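Local atomic coordinates of uncharacterized protein (Nostoc punctiforme, PDB entry 2R3S), a protein that is of unknown substrate but probably transfers a methyl group from S-adenosylmethionine to an oxygen of its acceptor. Residues Trp137-Lys142 and Ser199-Val203. Sequence-based numbering, arbitrary orientation.
Sequences WVQFAK and SVLEV
Val-200 sets its two methyls against one turn of the facing helix, CG2 over Trp-137 and Val-138 and CG1 toward Ala-141. CG2 of Val-200 sits 3.8 Å from Trp-137 C and also meets CB of that residue and CG2 of Val-138; CG1 of Val-200, anti to the backbone N (chi1 176°), reaches CB of Ala-141 at 4.1 Å. Cutting Val-200 back to an alanine removes both methyls and would probably leave a gap beside Trp-137 and Ala-141. One turn on, Val-203 points toward the other helix and straddles Ala-141: its CG1 lies 3.7 Å from Ala-141 O, with Ala-141 CB at 3.9 Å, while its CG2 also touches Ala-141 CB and turns to Lys-142, whose chain crosses it at a slant. A bend at chi4 (-51°) brings Lys-142 NZ to 3.7 Å from Val-203 CG2, a van der Waals touch and not a polar bond. At the other end Val-138 turns CG2 onto Ser-199, meeting OG at 3.3 Å. The contact is thus held largely by methyl groups, and because the short axes run nearly parallel, 8° apart and 8.9 Å at closest approach, Val-138 and Ala-141 match Val-200 and Val-203 turn for turn. The indole of Trp-137 leads away from this seam, its NE1 bonded to Thr-129 O and its ring meeting His-244. Further along helix 136-143 Phe-140 meets Phe-100 edge-to-face; on the partner helix Leu-201 points away from the contact, onto Thr-219 and Ala-221 of strand 217-221. Helix 198-211 is the connecting helix of a beta-alpha-beta crossover between the adjacent parallel strands 191-196 and 217-221 of the Rossmann-like sheet, and helix 136-143 packs on it.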
loop_
_atom_site.group_PDB
_atom_site.type_symbol
_atom_site.label_atom_id
_atom_site.label_comp_id
_atom_site.label_asym_id
_atom_site.label_seq_id
_atom_site.Cartn_x
_atom_site.Cartn_y
_atom_site.Cartn_z
ATOM N N TRP A 137 0.884 22.010 4.256
ATOM C CA TRP A 137 2.206 22.572 3.954
ATOM C C TRP A 137 2.959 22.990 5.198
ATOM O O TRP A 137 4.193 23.003 5.187
ATOM C CB TRP A 137 2.114 23.671 2.876
ATOM C CG TRP A 137 1.480 23.093 1.638
ATOM C CD1 TRP A 137 0.314 23.501 1.045
ATOM C CD2 TRP A 137 1.929 21.943 0.880
ATOM N NE1 TRP A 137 0.012 22.685 -0.017
ATOM C CE2 TRP A 137 0.973 21.716 -0.136
ATOM C CE3 TRP A 137 3.045 21.090 0.959
ATOM C CZ2 TRP A 137 1.098 20.676 -1.062
ATOM C CZ3 TRP A 137 3.162 20.048 0.034
ATOM C CH2 TRP A 137 2.197 19.850 -0.951
ATOM N N VAL A 138 2.233 23.227 6.298
ATOM C CA VAL A 138 2.863 23.349 7.612
ATOM C C VAL A 138 3.381 21.981 8.038
ATOM O O VAL A 138 4.515 21.881 8.502
ATOM C CB VAL A 138 1.908 23.974 8.657
ATOM C CG1 VAL A 138 2.580 24.117 10.066
ATOM C CG2 VAL A 138 1.417 25.315 8.149
ATOM N N GLN A 139 2.575 20.934 7.854
ATOM C CA GLN A 139 3.034 19.577 8.145
ATOM C C GLN A 139 4.229 19.195 7.278
ATOM O O GLN A 139 5.192 18.625 7.792
ATOM C CB GLN A 139 1.917 18.533 8.001
ATOM C CG GLN A 139 0.935 18.513 9.155
ATOM C CD GLN A 139 1.630 18.450 10.503
ATOM O OE1 GLN A 139 2.336 17.486 10.802
ATOM N NE2 GLN A 139 1.462 19.506 11.307
ATOM N N PHE A 140 4.193 19.525 5.982
ATOM C CA PHE A 140 5.344 19.249 5.136
ATOM C C PHE A 140 6.578 19.937 5.706
ATOM O O PHE A 140 7.614 19.302 5.881
ATOM C CB PHE A 140 5.130 19.699 3.699
ATOM C CG PHE A 140 6.261 19.304 2.776
ATOM C CD1 PHE A 140 7.427 20.045 2.726
ATOM C CD2 PHE A 140 6.164 18.180 1.991
ATOM C CE1 PHE A 140 8.472 19.678 1.904
ATOM C CE2 PHE A 140 7.202 17.793 1.159
ATOM C CZ PHE A 140 8.355 18.553 1.105
ATOM N N ALA A 141 6.464 21.240 5.976
ATOM C CA ALA A 141 7.593 22.024 6.447
ATOM C C ALA A 141 8.201 21.491 7.757
ATOM O O ALA A 141 9.424 21.525 7.949
ATOM C CB ALA A 141 7.206 23.510 6.599
ATOM N N LYS A 142 7.355 21.033 8.669
ATOM C CA LYS A 142 7.836 20.481 9.930
ATOM C C LYS A 142 8.382 19.066 9.766
ATOM O O LYS A 142 9.391 18.718 10.375
ATOM C CB LYS A 142 6.720 20.463 10.994
ATOM C CG LYS A 142 6.169 21.832 11.403
ATOM C CD LYS A 142 5.221 21.697 12.609
ATOM C CE LYS A 142 4.384 22.938 12.890
ATOM N NZ LYS A 142 5.201 24.176 12.962
ATOM N N SER A 199 1.655 30.920 7.647
ATOM C CA SER A 199 1.837 29.880 8.653
ATOM C C SER A 199 3.007 28.950 8.333
ATOM O O SER A 199 3.593 28.349 9.239
ATOM C CB SER A 199 0.561 29.070 8.794
ATOM O OG SER A 199 0.240 28.385 7.584
ATOM N N VAL A 200 3.375 28.853 7.053
ATOM C CA VAL A 200 4.514 28.022 6.652
ATOM C C VAL A 200 5.818 28.745 6.921
ATOM O O VAL A 200 6.757 28.151 7.434
ATOM C CB VAL A 200 4.420 27.594 5.170
ATOM C CG1 VAL A 200 5.675 26.803 4.754
ATOM C CG2 VAL A 200 3.115 26.797 4.926
ATOM N N LEU A 201 5.869 30.026 6.592
ATOM C CA LEU A 201 7.038 30.866 6.878
ATOM C C LEU A 201 7.413 30.957 8.355
ATOM O O LEU A 201 8.555 31.284 8.673
ATOM C CB LEU A 201 6.835 32.275 6.328
ATOM C CG LEU A 201 6.789 32.408 4.817
ATOM C CD1 LEU A 201 6.233 33.779 4.453
ATOM C CD2 LEU A 201 8.174 32.166 4.219
ATOM N N GLU A 202 6.470 30.684 9.251
ATOM C CA GLU A 202 6.809 30.587 10.665
ATOM C C GLU A 202 7.842 29.488 10.884
ATOM O O GLU A 202 8.788 29.678 11.650
ATOM C CB GLU A 202 5.560 30.365 11.509
ATOM C CG GLU A 202 4.653 31.599 11.575
ATOM C CD GLU A 202 5.391 32.847 12.053
ATOM O OE1 GLU A 202 6.189 32.763 13.022
ATOM O OE2 GLU A 202 5.179 33.913 11.445
ATOM N N VAL A 203 7.698 28.359 10.171
ATOM C CA VAL A 203 8.693 27.272 10.242
ATOM C C VAL A 203 10.059 27.713 9.671
ATOM O O VAL A 203 11.115 27.511 10.304
ATOM C CB VAL A 203 8.212 25.991 9.498
ATOM C CG1 VAL A 203 9.247 24.845 9.677
ATOM C CG2 VAL A 203 6.811 25.592 9.974
#